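Local atomic coordinates of AlyQ (Persicobacter sp. CCB-QB2, PDB entry 7D2A), a protein that binds alginate-derived uronic acids, among them a 4,5-unsaturated residue, through a family 32 carbohydrate-binding module. Residues 71-76 against 83-88; 42-47 against 110-115; 56-61 against 129-134; 22-27 against 34-39. All blocks are in the same frame, centred on the assembly; numbering follows the deposited sequence. Where two conformers were deposited one is given.

Contact 1: residues 71-76 against 83-88; sequences GFSISL and LTEVYS
Leu-76 and Val-86 make the dense side of this pairing. The leucine's CG sits between its own N and carbonyl carbon (chi1 50°), which swings the isopropyl end across both valine methyls at about a right angle, CD1 of Leu-76 lying 3.7 Å from CG1 of Val-86. Further along, Ile-74 CG2 meets Val-86 CG2 at 4.0 Å while CD1 of Ile-74 rests on CB of Tyr-87. The Phe-72 and Tyr-87 rings then meet rim to rim, their planes 8° apart. Tyr-101 and Phe-103 of strand 99-103 cover this face.

The strands form the 70-77/84-90 hairpin, at one margin of the five-stranded sheet, and it carries a classic beta bulge. Val-86 and Tyr-87 both face Ile-74, whose O receives a hydrogen bond of 2.8 Å from Val-86 N and a weak one of 3.3 Å from Tyr-87 N. Beyond the bulge Ser-75 pairs with Glu-85.

The other face is looser and wet. Ser-73 OG and Glu-85 OE1 stand 3.8 Å apart, linked by two waters, one of which donates to Glu-85 OE1 at 2.6 Å and the other only weakly. Another water joins Phe-72 O to Ser-88 OG.

Contact 2: residues 42-47 against 110-115; sequences GQYITF and YIRITG
Strands 43-49 and 110-118 pair antiparallel inside the five-stranded sheet, and Tyr-44, Thr-46 and Arg-112 show how one face of such a pair can be closed by polar and aromatic groups while the other, along Ile-45, Phe-47, Ile-111 and Ile-113, is apolar. Ile-45 and Ile-113 exchange two backbone hydrogen bonds, and so do Phe-47 and Ile-111, where the Phe-47 N to Ile-111 O bond is almost straight (2.7 Å, 177°).

On the polar face the guanidinium of Arg-112 lies flat on the Tyr-44 ring, the planes 16° apart and CZ of Arg-112 4.0 Å from the ring centroid, an off-centre cation-pi contact. CD of Arg-112 adds a CH-pi contact over the same ring. A bend at chi3 (-72°) lays the group over the tyrosine and brings its NE to Thr-46 OG1, 2.9 Å away near the guanidinium plane; NH2 adds a weak second bond to that oxygen. A leucine in place of Arg-112 would probably leave Thr-46 OG1 without these donors and the Tyr-44 ring without its flat cationic cover.

On the apolar face Ile-45 and Ile-113 lie side by side, CG2 of Ile-45 3.9 Å from CB of Ile-113, and Phe-47 CE2 touches Ile-113 CD1.

Strand 13-16 borders the pair beyond 43-49, with backbone bonds from Thr-15 and from Ser-17 just after it, and strand 70-77 borders it beyond 110-118; Val-129 and Ile-131 of strand 123-133 pack against Phe-47 from the opposing sheet.

Contact 3: residues 56-61 against 129-134; sequences NQVKAA and VAIFHA
Lys-59 sends its extended aliphatic chain past the CE1 corner of the Phe-132 ring, at about a right angle to the phenylalanine side chain. CG and CD of Lys-59 lie against that corner, CD 3.5 Å from CE1 of Phe-132, and only CE comes over the ring face, in a CH-pi contact; the ammonium lies farther off, NZ 5.0 Å from the ring centroid, at most a weak attraction. On the same side the methyl of Ala-134 is the bump that fits against the amide of Gln-57, its CB 3.7 Å from NE2 of Gln-57 and 3.5 Å from OD1 of Asn-56.

Where strand 123-133 ends, Asn-56 grips the backbone of Ala-134 twice. With CG placed between N and carbonyl carbon (chi1 65°), the amide turns so that OD1 of Asn-56 accepts from Ala-134 N at 2.7 Å and ND2 donates to Ala-134 O at 3.0 Å, on a lone pair and in the amide plane. The two bonds fix which way the amide is turned. Asn-56 and Gln-57 both face Phe-132, a classic beta bulge.

On the reverse face CG2 of Val-129 meets the small Ala-60 methyl, CB, at 4.2 Å, while Val-58 touches Val-129 through CG1 and Ile-131 through CG2.

Strand 99-103 continues the sheet beyond 52-62, strand 7-8 flanks 123-133, and Phe-47 of strand 43-49 packs on Val-129 and Ile-131 across the sandwich.

Contact 4: residues 22-27 against 34-39; sequences NLPENT and TRWSAN. With CA (calcium ion), chain C; MAW (4-deoxy-alpha-L-erythro-hex-4-enopyranuronic acid), chain B.
Arg-35 turns its CG between N and carbonyl carbon (chi1 67°) and then runs extended to NE, which carries the guanidinium alongside Asn-22 to the sugar; Thr-34, with a similar first torsion (66°), brings OG1 round to the calcium ion beside Asn-26. The amide of Asn-22, hydrogen-bonded to Asp-20, stacks over one face of the guanidinium. NE of Arg-35 donates to Ser-37 OG at 2.8 Å, near the guanidinium plane, which helps fix the group's rotation; this hydroxyl is also hydrogen-bonded to Ser-125 OG. NH2 of Arg-35 then reaches O3 of the unsaturated uronic acid at 2.8 Å, nearly straight (175°). An alanine at Arg-35 is likely to leave the sugar O3 without the NH2 donor and the Asn-22 amide without its stacking partner.

This is the loop end of a galactose-binding-like beta-sandwich, where the same two segments serve a calcium site and, some way off, the glycan pocket. Asn-26 O binds the ion at 2.2 Å, and Thr-34 contributes both O and OG1; Asp-29, Asn-31, Thr-127 and Glu-128 complete the site. ND2 of Asn-26 ties the loops together by donating to Arg-35 O at 2.9 Å.

Asp-20, Arg-68, Asn-121 and Ser-125 also hydrogen-bond the sugar, and Pro-24 CG packs on Trp-36 CD1 at 3.8 Å.

In the fold
Contacts 1 and 2 belong to one sheet, strands 70-77 and 110-118 being neighbours in it, whereas contacts 3 and 4 share the opposing sheet through strand 123-133. Contact 2 lies nearest the centre of the chain; its apolar face meets contact 3 where Ile-111 and Phe-47 pack on Val-58, Val-129 and Ile-131, the core of the sandwich. Contact 1, at the sheet margin, adds Ile-74 to that core but turns hydroxyls and a carboxylate to water. Contact 4 stands apart: two segments with no beta ladder between them, joined by shared calcium ligands and an Asn-26 to Arg-35 hydrogen bond, though Trp-36 and Thr-27 root it on Ile-45 and Phe-47 of contact 2.

Contact 1: residues 71-76 against 83-88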
loop_
_atom_site.group_PDB
_atom_site.type_symbol
_atom_site.label_atom_id
_atom_site.label_comp_id
_atom_site.label_asym_id
_atom_site.label_seq_id
_atom_site.Cartn_x
_atom_site.Cartn_y
_atom_site.Cartn_z
ATOM N N GLY A 71 5.803 9.525 -2.228
ATOM C CA GLY A 71 6.634 8.579 -2.976
ATOM C C GLY A 71 6.577 7.187 -2.386
ATOM O O GLY A 71 6.420 7.017 -1.180
ATOM N N PHE A 72 6.553 6.178 -3.249
ATOM C CA PHE A 72 6.389 4.786 -2.787
ATOM C C PHE A 72 6.886 3.802 -3.840
ATOM O O PHE A 72 7.157 4.150 -4.969
ATOM C CB PHE A 72 4.917 4.503 -2.454
ATOM C CG PHE A 72 4.047 4.425 -3.668
ATOM C CD1 PHE A 72 3.524 5.567 -4.258
ATOM C CD2 PHE A 72 3.763 3.196 -4.249
ATOM C CE1 PHE A 72 2.734 5.496 -5.398
ATOM C CE2 PHE A 72 3.015 3.129 -5.407
ATOM C CZ PHE A 72 2.524 4.270 -5.998
ATOM N N SER A 73 7.035 2.570 -3.418
ATOM C CA SER A 73 7.306 1.436 -4.298
ATOM C C SER A 73 6.473 0.275 -3.776
ATOM O O SER A 73 6.137 0.224 -2.569
ATOM C CB SER A 73 8.756 1.160 -4.439
ATOM O OG SER A 73 9.295 0.736 -3.241
ATOM N N ILE A 74 6.160 -0.639 -4.674
ATOM C CA ILE A 74 5.415 -1.872 -4.358
ATOM C C ILE A 74 6.336 -3.050 -4.644
ATOM O O ILE A 74 6.883 -3.117 -5.783
ATOM C CB ILE A 74 4.111 -1.936 -5.170
ATOM C CG1 ILE A 74 3.256 -0.669 -4.995
ATOM C CG2 ILE A 74 3.340 -3.211 -4.856
ATOM C CD1 ILE A 74 2.040 -0.620 -5.883
ATOM N N SER A 75 6.412 -3.957 -3.718
ATOM C CA SER A 75 7.181 -5.211 -3.891
ATOM C C SER A 75 6.294 -6.373 -3.530
ATOM O O SER A 75 5.350 -6.238 -2.726
ATOM C CB SER A 75 8.475 -5.200 -3.123
ATOM O OG SER A 75 8.305 -5.064 -1.707
ATOM N N LEU A 76 6.514 -7.509 -4.148
ATOM C CA LEU A 76 5.661 -8.660 -3.823
ATOM C C LEU A 76 6.422 -9.974 -3.938
ATOM O O LEU A 76 7.580 -10.038 -4.389
ATOM C CB LEU A 76 4.398 -8.621 -4.683
ATOM C CG LEU A 76 4.581 -8.427 -6.186
ATOM C CD1 LEU A 76 5.399 -9.542 -6.781
ATOM C CD2 LEU A 76 3.214 -8.327 -6.885
ATOM N N LEU A 83 11.212 -10.105 -1.304
ATOM C CA LEU A 83 10.198 -9.608 -2.250
ATOM C C LEU A 83 10.879 -8.979 -3.469
ATOM O O LEU A 83 12.089 -8.611 -3.409
ATOM C CB LEU A 83 9.365 -8.596 -1.464
ATOM C CG LEU A 83 8.603 -9.163 -0.262
ATOM C CD1 LEU A 83 7.935 -7.978 0.469
ATOM C CD2 LEU A 83 7.569 -10.179 -0.690
ATOM N N THR A 84 10.132 -8.828 -4.538
ATOM C CA THR A 84 10.574 -8.246 -5.797
ATOM C C THR A 84 9.813 -6.947 -6.003
ATOM O O THR A 84 8.581 -6.994 -5.950
ATOM C CB THR A 84 10.357 -9.252 -6.937
ATOM O OG1 THR A 84 11.152 -10.394 -6.554
ATOM C CG2 THR A 84 10.766 -8.672 -8.253
ATOM N N GLU A 85 10.501 -5.878 -6.424
ATOM C CA GLU A 85 9.857 -4.584 -6.720
ATOM C C GLU A 85 9.130 -4.678 -8.074
ATOM O O GLU A 85 9.748 -4.996 -9.089
ATOM C CB GLU A 85 10.846 -3.414 -6.691
ATOM C CG GLU A 85 10.152 -2.092 -6.861
ATOM C CD GLU A 85 11.090 -0.910 -6.700
ATOM O OE1 GLU A 85 11.744 -0.821 -5.624
ATOM O OE2 GLU A 85 11.252 -0.219 -7.681
ATOM N N VAL A 86 7.844 -4.353 -8.104
ATOM C CA VAL A 86 7.028 -4.365 -9.333
ATOM C C VAL A 86 6.552 -2.979 -9.775
ATOM O O VAL A 86 6.019 -2.905 -10.864
ATOM C CB VAL A 86 5.850 -5.353 -9.199
ATOM C CG1 VAL A 86 6.341 -6.782 -9.039
ATOM C CG2 VAL A 86 4.908 -5.003 -8.038
ATOM N N TYR A 87 6.661 -1.977 -8.920
ATOM C CA TYR A 87 6.145 -0.628 -9.191
ATOM C C TYR A 87 6.906 0.368 -8.330
ATOM O O TYR A 87 7.279 0.066 -7.179
ATOM C CB TYR A 87 4.652 -0.517 -8.849
ATOM C CG TYR A 87 3.969 0.665 -9.489
ATOM C CD1 TYR A 87 3.962 1.896 -8.866
ATOM C CD2 TYR A 87 3.238 0.543 -10.670
ATOM C CE1 TYR A 87 3.329 2.990 -9.421
ATOM C CE2 TYR A 87 2.588 1.633 -11.244
ATOM C CZ TYR A 87 2.666 2.875 -10.625
ATOM O OH TYR A 87 2.039 3.978 -11.137
ATOM N N SER A 88 7.173 1.511 -8.891
ATOM C CA SER A 88 7.766 2.632 -8.135
ATOM C C SER A 88 7.190 3.916 -8.703
ATOM O O SER A 88 7.097 4.086 -9.966
ATOM C CB SER A 88 9.247 2.575 -8.235
ATOM O OG SER A 88 9.803 3.624 -7.475
HETATM O O HOH W 1 9.356 6.220 -5.737
HETATM O O HOH W 2 12.091 1.328 -4.236
HETATM O O HOH W 3 9.738 -1.950 -3.245
HETATM O O HOH W 4 9.968 -12.042 -4.925
#

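Contact 2: residues 42-47 against 110-115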
loop_
_atom_site.group_PDB
_atom_site.type_symbol
_atom_site.label_atom_id
_atom_site.label_comp_id
_atom_site.label_asym_id
_atom_site.label_seq_id
_atom_site.Cartn_x
_atom_site.Cartn_y
_atom_site.Cartn_z
ATOM N N GLY A 42 11.354 4.974 3.899
ATOM C CA GLY A 42 11.718 3.559 3.983
ATOM C C GLY A 42 10.794 2.746 4.879
ATOM O O GLY A 42 11.000 1.500 4.969
ATOM N N GLN A 43 9.863 3.379 5.583
ATOM C CA GLN A 43 8.817 2.662 6.359
ATOM C C GLN A 43 7.985 1.845 5.370
ATOM O O GLN A 43 7.873 2.274 4.229
ATOM C CB GLN A 43 7.906 3.622 7.121
ATOM C CG GLN A 43 8.606 4.465 8.186
ATOM C CD GLN A 43 8.866 3.736 9.488
ATOM O OE1 GLN A 43 8.865 2.514 9.581
ATOM N NE2 GLN A 43 9.165 4.496 10.530
ATOM N N TYR A 44 7.386 0.761 5.807
ATOM C CA TYR A 44 6.594 -0.088 4.882
ATOM C C TYR A 44 5.472 -0.795 5.590
ATOM O O TYR A 44 5.457 -0.928 6.813
ATOM C CB TYR A 44 7.502 -1.095 4.187
ATOM C CG TYR A 44 8.355 -1.949 5.072
ATOM C CD1 TYR A 44 7.845 -3.039 5.738
ATOM C CD2 TYR A 44 9.712 -1.672 5.198
ATOM C CE1 TYR A 44 8.668 -3.873 6.485
ATOM C CE2 TYR A 44 10.541 -2.516 5.917
ATOM C CZ TYR A 44 10.023 -3.613 6.573
ATOM O OH TYR A 44 10.851 -4.396 7.340
ATOM N N ILE A 45 4.508 -1.226 4.780
ATOM C CA ILE A 45 3.312 -1.953 5.229
ATOM C C ILE A 45 3.139 -3.170 4.331
ATOM O O ILE A 45 3.311 -3.046 3.087
ATOM C CB ILE A 45 2.077 -1.040 5.240
ATOM C CG1 ILE A 45 0.854 -1.762 5.784
ATOM C CG2 ILE A 45 1.840 -0.322 3.880
ATOM C CD1 ILE A 45 -0.256 -0.773 6.175
ATOM N N THR A 46 2.869 -4.302 4.902
ATOM C CA THR A 46 2.851 -5.595 4.189
ATOM C C THR A 46 1.490 -6.242 4.322
ATOM O O THR A 46 1.031 -6.527 5.458
ATOM C CB THR A 46 3.953 -6.550 4.672
ATOM O OG1 THR A 46 5.180 -5.811 4.714
ATOM C CG2 THR A 46 4.061 -7.732 3.732
ATOM N N PHE A 47 0.856 -6.533 3.195
ATOM C CA PHE A 47 -0.480 -7.138 3.077
ATOM C C PHE A 47 -0.336 -8.602 2.743
ATOM O O PHE A 47 0.452 -8.942 1.846
ATOM C CB PHE A 47 -1.276 -6.438 1.982
ATOM C CG PHE A 47 -1.345 -4.979 2.246
ATOM C CD1 PHE A 47 -2.287 -4.454 3.130
ATOM C CD2 PHE A 47 -0.414 -4.122 1.707
ATOM C CE1 PHE A 47 -2.266 -3.101 3.414
ATOM C CE2 PHE A 47 -0.409 -2.763 2.003
ATOM C CZ PHE A 47 -1.327 -2.278 2.878
ATOM N N TYR A 110 2.342 -12.003 -0.647
ATOM C CA TYR A 110 2.611 -10.769 0.136
ATOM C C TYR A 110 2.816 -9.620 -0.835
ATOM O O TYR A 110 3.564 -9.754 -1.851
ATOM C CB TYR A 110 3.844 -10.943 1.024
ATOM C CG TYR A 110 3.690 -11.999 2.077
ATOM C CD1 TYR A 110 3.064 -11.754 3.281
ATOM C CD2 TYR A 110 4.154 -13.285 1.857
ATOM C CE1 TYR A 110 2.855 -12.745 4.216
ATOM C CE2 TYR A 110 4.003 -14.283 2.802
ATOM C CZ TYR A 110 3.378 -14.010 3.999
ATOM O OH TYR A 110 3.215 -14.985 4.946
ATOM N N ILE A 111 2.220 -8.481 -0.496
ATOM C CA ILE A 111 2.365 -7.192 -1.198
ATOM C C ILE A 111 2.810 -6.174 -0.176
ATOM O O ILE A 111 2.131 -6.028 0.849
ATOM C CB ILE A 111 1.046 -6.762 -1.857
ATOM C CG1 ILE A 111 0.590 -7.684 -2.988
ATOM C CG2 ILE A 111 1.220 -5.349 -2.369
ATOM C CD1 ILE A 111 0.036 -9.007 -2.649
ATOM N N ARG A 112 3.953 -5.554 -0.422
ATOM C CA ARG A 112 4.500 -4.555 0.498
ATOM C C ARG A 112 4.519 -3.204 -0.186
ATOM O O ARG A 112 5.083 -3.083 -1.293
ATOM C CB ARG A 112 5.917 -4.960 0.913
ATOM C CG ARG A 112 6.617 -3.946 1.809
ATOM C CD ARG A 112 7.905 -4.541 2.321
ATOM N NE ARG A 112 7.675 -5.557 3.302
ATOM C CZ ARG A 112 8.633 -6.254 3.917
ATOM N NH1 ARG A 112 9.901 -6.043 3.604
ATOM N NH2 ARG A 112 8.298 -7.179 4.811
ATOM N N ILE A 113 4.014 -2.159 0.474
ATOM C CA ILE A 113 4.166 -0.770 0.040
ATOM C C ILE A 113 5.228 -0.123 0.903
ATOM O O ILE A 113 5.047 -0.098 2.096
ATOM C CB ILE A 113 2.840 0.021 0.093
ATOM C CG1 ILE A 113 1.800 -0.642 -0.806
ATOM C CG2 ILE A 113 3.118 1.458 -0.229
ATOM C CD1 ILE A 113 0.443 0.003 -0.732
ATOM N N THR A 114 6.283 0.367 0.274
ATOM C CA THR A 114 7.361 1.108 0.956
ATOM C C THR A 114 7.156 2.575 0.644
ATOM O O THR A 114 6.980 2.931 -0.509
ATOM C CB THR A 114 8.757 0.612 0.550
ATOM O OG1 THR A 114 8.888 -0.774 0.839
ATOM C CG2 THR A 114 9.808 1.406 1.278
ATOM N N GLY A 115 7.114 3.416 1.689
ATOM C CA GLY A 115 6.929 4.851 1.507
ATOM C C GLY A 115 8.198 5.639 1.684
ATOM O O GLY A 115 9.041 5.214 2.546
#

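Contact 3: residues 56-61 against 129-134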
loop_
_atom_site.group_PDB
_atom_site.type_symbol
_atom_site.label_atom_id
_atom_site.label_comp_id
_atom_site.label_asym_id
_atom_site.label_seq_id
_atom_site.Cartn_x
_atom_site.Cartn_y
_atom_site.Cartn_z
ATOM N N ASN A 56 -2.166 -8.119 -10.396
ATOM C CA ASN A 56 -1.660 -7.143 -11.371
ATOM C C ASN A 56 -2.004 -5.699 -11.042
ATOM O O ASN A 56 -1.779 -4.805 -11.878
ATOM C CB ASN A 56 -2.090 -7.529 -12.800
ATOM C CG ASN A 56 -3.596 -7.454 -12.992
ATOM O OD1 ASN A 56 -4.310 -7.005 -12.070
ATOM N ND2 ASN A 56 -4.062 -7.816 -14.175
ATOM N N GLN A 57 -2.577 -5.463 -9.865
ATOM C CA GLN A 57 -3.031 -4.095 -9.546
ATOM C C GLN A 57 -3.166 -3.950 -8.033
ATOM O O GLN A 57 -3.673 -4.827 -7.314
ATOM C CB GLN A 57 -4.360 -3.794 -10.211
ATOM C CG GLN A 57 -4.774 -2.362 -10.054
ATOM C CD GLN A 57 -6.000 -2.125 -10.907
ATOM O OE1 GLN A 57 -5.920 -1.829 -12.106
ATOM N NE2 GLN A 57 -7.111 -2.443 -10.321
ATOM N N VAL A 58 -2.603 -2.853 -7.548
ATOM C CA VAL A 58 -2.717 -2.449 -6.142
ATOM C C VAL A 58 -3.335 -1.072 -6.178
ATOM O O VAL A 58 -2.820 -0.222 -6.863
ATOM C CB VAL A 58 -1.379 -2.476 -5.398
ATOM C CG1 VAL A 58 -1.515 -1.827 -4.049
ATOM C CG2 VAL A 58 -0.808 -3.864 -5.337
ATOM N N LYS A 59 -4.386 -0.881 -5.410
ATOM C CA LYS A 59 -4.962 0.464 -5.240
ATOM C C LYS A 59 -4.653 0.942 -3.830
ATOM O O LYS A 59 -4.755 0.193 -2.834
ATOM C CB LYS A 59 -6.476 0.504 -5.447
ATOM C CG LYS A 59 -6.983 -0.022 -6.777
ATOM C CD LYS A 59 -8.494 0.156 -6.936
ATOM C CE LYS A 59 -8.980 -0.320 -8.284
ATOM N NZ LYS A 59 -10.270 0.319 -8.610
ATOM N N ALA A 60 -4.253 2.202 -3.736
ATOM C CA ALA A 60 -4.053 2.854 -2.419
ATOM C C ALA A 60 -4.713 4.218 -2.428
ATOM O O ALA A 60 -4.623 4.963 -3.427
ATOM C CB ALA A 60 -2.595 2.962 -2.038
ATOM N N ALA A 61 -5.386 4.500 -1.333
ATOM C CA ALA A 61 -5.912 5.840 -1.006
ATOM C C ALA A 61 -4.978 6.463 0.006
ATOM O O ALA A 61 -4.660 5.848 1.036
ATOM C CB ALA A 61 -7.334 5.748 -0.499
ATOM N N VAL A 129 -6.159 0.291 1.275
ATOM C CA VAL A 129 -5.481 -0.477 0.208
ATOM C C VAL A 129 -6.393 -1.593 -0.242
ATOM O O VAL A 129 -7.040 -2.230 0.637
ATOM C CB VAL A 129 -4.130 -1.007 0.704
ATOM C CG1 VAL A 129 -3.499 -1.979 -0.313
ATOM C CG2 VAL A 129 -3.155 0.104 0.958
ATOM N N ALA A 130 -6.343 -1.902 -1.520
ATOM C CA ALA A 130 -7.052 -3.055 -2.090
ATOM C C ALA A 130 -6.171 -3.677 -3.164
ATOM O O ALA A 130 -5.387 -2.982 -3.812
ATOM C CB ALA A 130 -8.415 -2.652 -2.555
ATOM N N ILE A 131 -6.269 -4.967 -3.370
ATOM C CA ILE A 131 -5.309 -5.738 -4.188
ATOM C C ILE A 131 -6.165 -6.586 -5.086
ATOM O O ILE A 131 -7.057 -7.355 -4.527
ATOM C CB ILE A 131 -4.369 -6.584 -3.314
ATOM C CG1 ILE A 131 -3.551 -5.654 -2.412
ATOM C CG2 ILE A 131 -3.502 -7.488 -4.165
ATOM C CD1 ILE A 131 -2.688 -6.352 -1.407
ATOM N N PHE A 132 -5.841 -6.565 -6.405
ATOM C CA PHE A 132 -6.697 -7.078 -7.487
ATOM C C PHE A 132 -5.950 -7.958 -8.472
ATOM O O PHE A 132 -4.735 -7.810 -8.734
ATOM C CB PHE A 132 -7.286 -5.902 -8.264
ATOM C CG PHE A 132 -8.143 -4.993 -7.437
ATOM C CD1 PHE A 132 -7.533 -4.060 -6.624
ATOM C CD2 PHE A 132 -9.515 -5.084 -7.450
ATOM C CE1 PHE A 132 -8.292 -3.171 -5.884
ATOM C CE2 PHE A 132 -10.280 -4.213 -6.661
ATOM C CZ PHE A 132 -9.658 -3.277 -5.891
ATOM N N HIS A 133 -6.716 -8.825 -9.119
ATOM C CA HIS A 133 -6.420 -9.323 -10.481
ATOM C C HIS A 133 -7.418 -8.629 -11.389
ATOM O O HIS A 133 -8.627 -9.048 -11.402
ATOM C CB HIS A 133 -6.456 -10.833 -10.516
ATOM C CG HIS A 133 -6.027 -11.400 -11.820
ATOM N ND1 HIS A 133 -6.206 -12.748 -12.137
ATOM C CD2 HIS A 133 -5.419 -10.815 -12.869
ATOM C CE1 HIS A 133 -5.715 -12.937 -13.363
ATOM N NE2 HIS A 133 -5.211 -11.780 -13.830
ATOM N N ALA A 134 -6.998 -7.541 -12.026
ATOM C CA ALA A 134 -7.851 -6.636 -12.830
ATOM C C ALA A 134 -7.940 -7.135 -14.269
ATOM O O ALA A 134 -6.947 -7.717 -14.806
ATOM C CB ALA A 134 -7.285 -5.253 -12.751
#

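Contact 4: residues 22-27 against 34-39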
loop_
_atom_site.group_PDB
_atom_site.type_symbol
_atom_site.label_atom_id
_atom_site.label_comp_id
_atom_site.label_asym_id
_atom_site.label_seq_id
_atom_site.Cartn_x
_atom_site.Cartn_y
_atom_site.Cartn_z
ATOM N N ASN A 22 -1.895 4.875 14.569
ATOM C CA ASN A 22 -2.732 4.732 13.353
ATOM C C ASN A 22 -2.335 3.380 12.761
ATOM O O ASN A 22 -1.314 3.292 12.153
ATOM C CB ASN A 22 -2.590 5.913 12.404
ATOM C CG ASN A 22 -3.172 7.154 13.046
ATOM O OD1 ASN A 22 -4.390 7.309 13.142
ATOM N ND2 ASN A 22 -2.290 8.046 13.459
ATOM N N LEU A 23 -3.085 2.347 13.085
ATOM C CA LEU A 23 -2.653 0.946 12.927
ATOM C C LEU A 23 -2.617 0.535 11.453
ATOM O O LEU A 23 -3.506 0.854 10.689
ATOM C CB LEU A 23 -3.580 0.012 13.707
ATOM C CG LEU A 23 -3.481 0.156 15.212
ATOM C CD1 LEU A 23 -4.536 -0.747 15.817
ATOM C CD2 LEU A 23 -2.088 -0.167 15.643
ATOM N N PRO A 24 -1.785 -0.478 11.145
ATOM C CA PRO A 24 -1.743 -1.057 9.796
ATOM C C PRO A 24 -3.104 -1.507 9.269
ATOM O O PRO A 24 -3.476 -1.245 8.103
ATOM C CB PRO A 24 -0.730 -2.177 9.985
ATOM C CG PRO A 24 0.244 -1.623 10.973
ATOM C CD PRO A 24 -0.670 -0.973 11.971
ATOM N N GLU A 25 -3.880 -2.149 10.140
ATOM C CA GLU A 25 -5.207 -2.722 9.799
ATOM C C GLU A 25 -6.210 -1.628 9.447
ATOM O O GLU A 25 -7.214 -1.952 8.860
ATOM C CB GLU A 25 -5.754 -3.563 10.957
ATOM C CG GLU A 25 -6.427 -2.768 12.064
ATOM C CD GLU A 25 -6.777 -3.586 13.304
ATOM O OE1 GLU A 25 -7.335 -4.730 13.172
ATOM O OE2 GLU A 25 -6.426 -3.138 14.364
ATOM N N ASN A 26 -5.912 -0.373 9.749
ATOM C CA ASN A 26 -6.826 0.702 9.335
ATOM C C ASN A 26 -6.899 0.822 7.801
ATOM O O ASN A 26 -7.772 1.516 7.258
ATOM C CB ASN A 26 -6.426 2.039 9.932
ATOM C CG ASN A 26 -6.705 2.115 11.417
ATOM O OD1 ASN A 26 -7.328 1.227 12.029
ATOM N ND2 ASN A 26 -6.220 3.191 11.992
ATOM N N THR A 27 -5.937 0.258 7.084
ATOM C CA THR A 27 -5.940 0.314 5.602
ATOM C C THR A 27 -6.938 -0.647 4.988
ATOM O O THR A 27 -7.150 -0.562 3.781
ATOM C CB THR A 27 -4.551 0.033 5.026
ATOM O OG1 THR A 27 -4.105 -1.257 5.444
ATOM C CG2 THR A 27 -3.547 1.057 5.479
ATOM N N THR A 34 -9.840 6.604 8.328
ATOM C CA THR A 34 -8.877 5.912 9.215
ATOM C C THR A 34 -7.661 5.546 8.398
ATOM O O THR A 34 -7.826 5.191 7.197
ATOM C CB THR A 34 -9.496 4.677 9.838
ATOM O OG1 THR A 34 -9.728 3.774 8.767
ATOM C CG2 THR A 34 -10.746 4.998 10.629
ATOM N N ARG A 35 -6.486 5.615 8.999
ATOM C CA ARG A 35 -5.223 5.482 8.257
ATOM C C ARG A 35 -4.229 4.627 9.031
ATOM O O ARG A 35 -4.323 4.480 10.268
ATOM C CB ARG A 35 -4.562 6.839 7.997
ATOM C CG ARG A 35 -4.060 7.541 9.242
ATOM C CD ARG A 35 -3.613 8.950 8.951
ATOM N NE ARG A 35 -3.059 9.609 10.124
ATOM C CZ ARG A 35 -3.747 10.401 10.956
ATOM N NH1 ARG A 35 -5.048 10.630 10.779
ATOM N NH2 ARG A 35 -3.114 10.998 11.956
ATOM N N TRP A 36 -3.231 4.133 8.294
ATOM C CA TRP A 36 -1.936 3.740 8.885
ATOM C C TRP A 36 -0.973 4.903 8.693
ATOM O O TRP A 36 -0.950 5.496 7.575
ATOM C CB TRP A 36 -1.399 2.524 8.121
ATOM C CG TRP A 36 0.057 2.270 8.365
ATOM C CD1 TRP A 36 0.644 1.863 9.510
ATOM C CD2 TRP A 36 1.121 2.423 7.414
ATOM N NE1 TRP A 36 1.994 1.729 9.371
ATOM C CE2 TRP A 36 2.318 2.066 8.079
ATOM C CE3 TRP A 36 1.184 2.798 6.070
ATOM C CZ2 TRP A 36 3.569 2.048 7.435
ATOM C CZ3 TRP A 36 2.414 2.854 5.457
ATOM C CH2 TRP A 36 3.592 2.446 6.120
ATOM N N SER A 37 -0.203 5.246 9.717
ATOM C CA SER A 37 0.846 6.273 9.621
ATOM C C SER A 37 2.135 5.716 10.195
ATOM O O SER A 37 2.124 5.209 11.325
ATOM C CB SER A 37 0.462 7.555 10.300
ATOM O OG SER A 37 -0.666 8.188 9.708
ATOM N N ALA A 38 3.220 5.991 9.508
ATOM C CA ALA A 38 4.585 5.727 10.001
ATOM C C ALA A 38 5.488 6.799 9.434
ATOM O O ALA A 38 5.454 7.078 8.230
ATOM C CB ALA A 38 5.034 4.323 9.630
ATOM N N ASN A 39 6.372 7.307 10.280
ATOM C CA ASN A 39 7.191 8.467 9.920
ATOM C C ASN A 39 8.540 7.991 9.397
ATOM O O ASN A 39 9.166 7.110 10.045
ATOM C CB ASN A 39 7.361 9.415 11.099
ATOM C CG ASN A 39 7.932 10.749 10.669
ATOM O OD1 ASN A 39 7.851 11.174 9.514
ATOM N ND2 ASN A 39 8.551 11.410 11.632
HETATM CA CA CA C . -9.099 3.123 6.517
HETATM C C1 MAW B . 1.506 13.637 11.714
HETATM C C2 MAW B . 0.588 12.745 12.451
HETATM O O2 MAW B . -0.793 13.206 12.463
HETATM C C3 MAW B . 0.694 11.355 11.766
HETATM O O3 MAW B . -0.361 10.503 12.169
HETATM C C4 MAW B . 0.681 11.546 10.240
HETATM C C5 MAW B . 0.758 12.717 9.656
HETATM O O5 MAW B . 0.926 13.934 10.433
HETATM C C6 MAW B . 0.754 12.929 8.238
HETATM O O6A MAW B . 0.896 14.124 7.825
HETATM O O6B MAW B . 0.666 11.945 7.410
HETATM O O HOH W 5 -6.608 6.648 11.783
#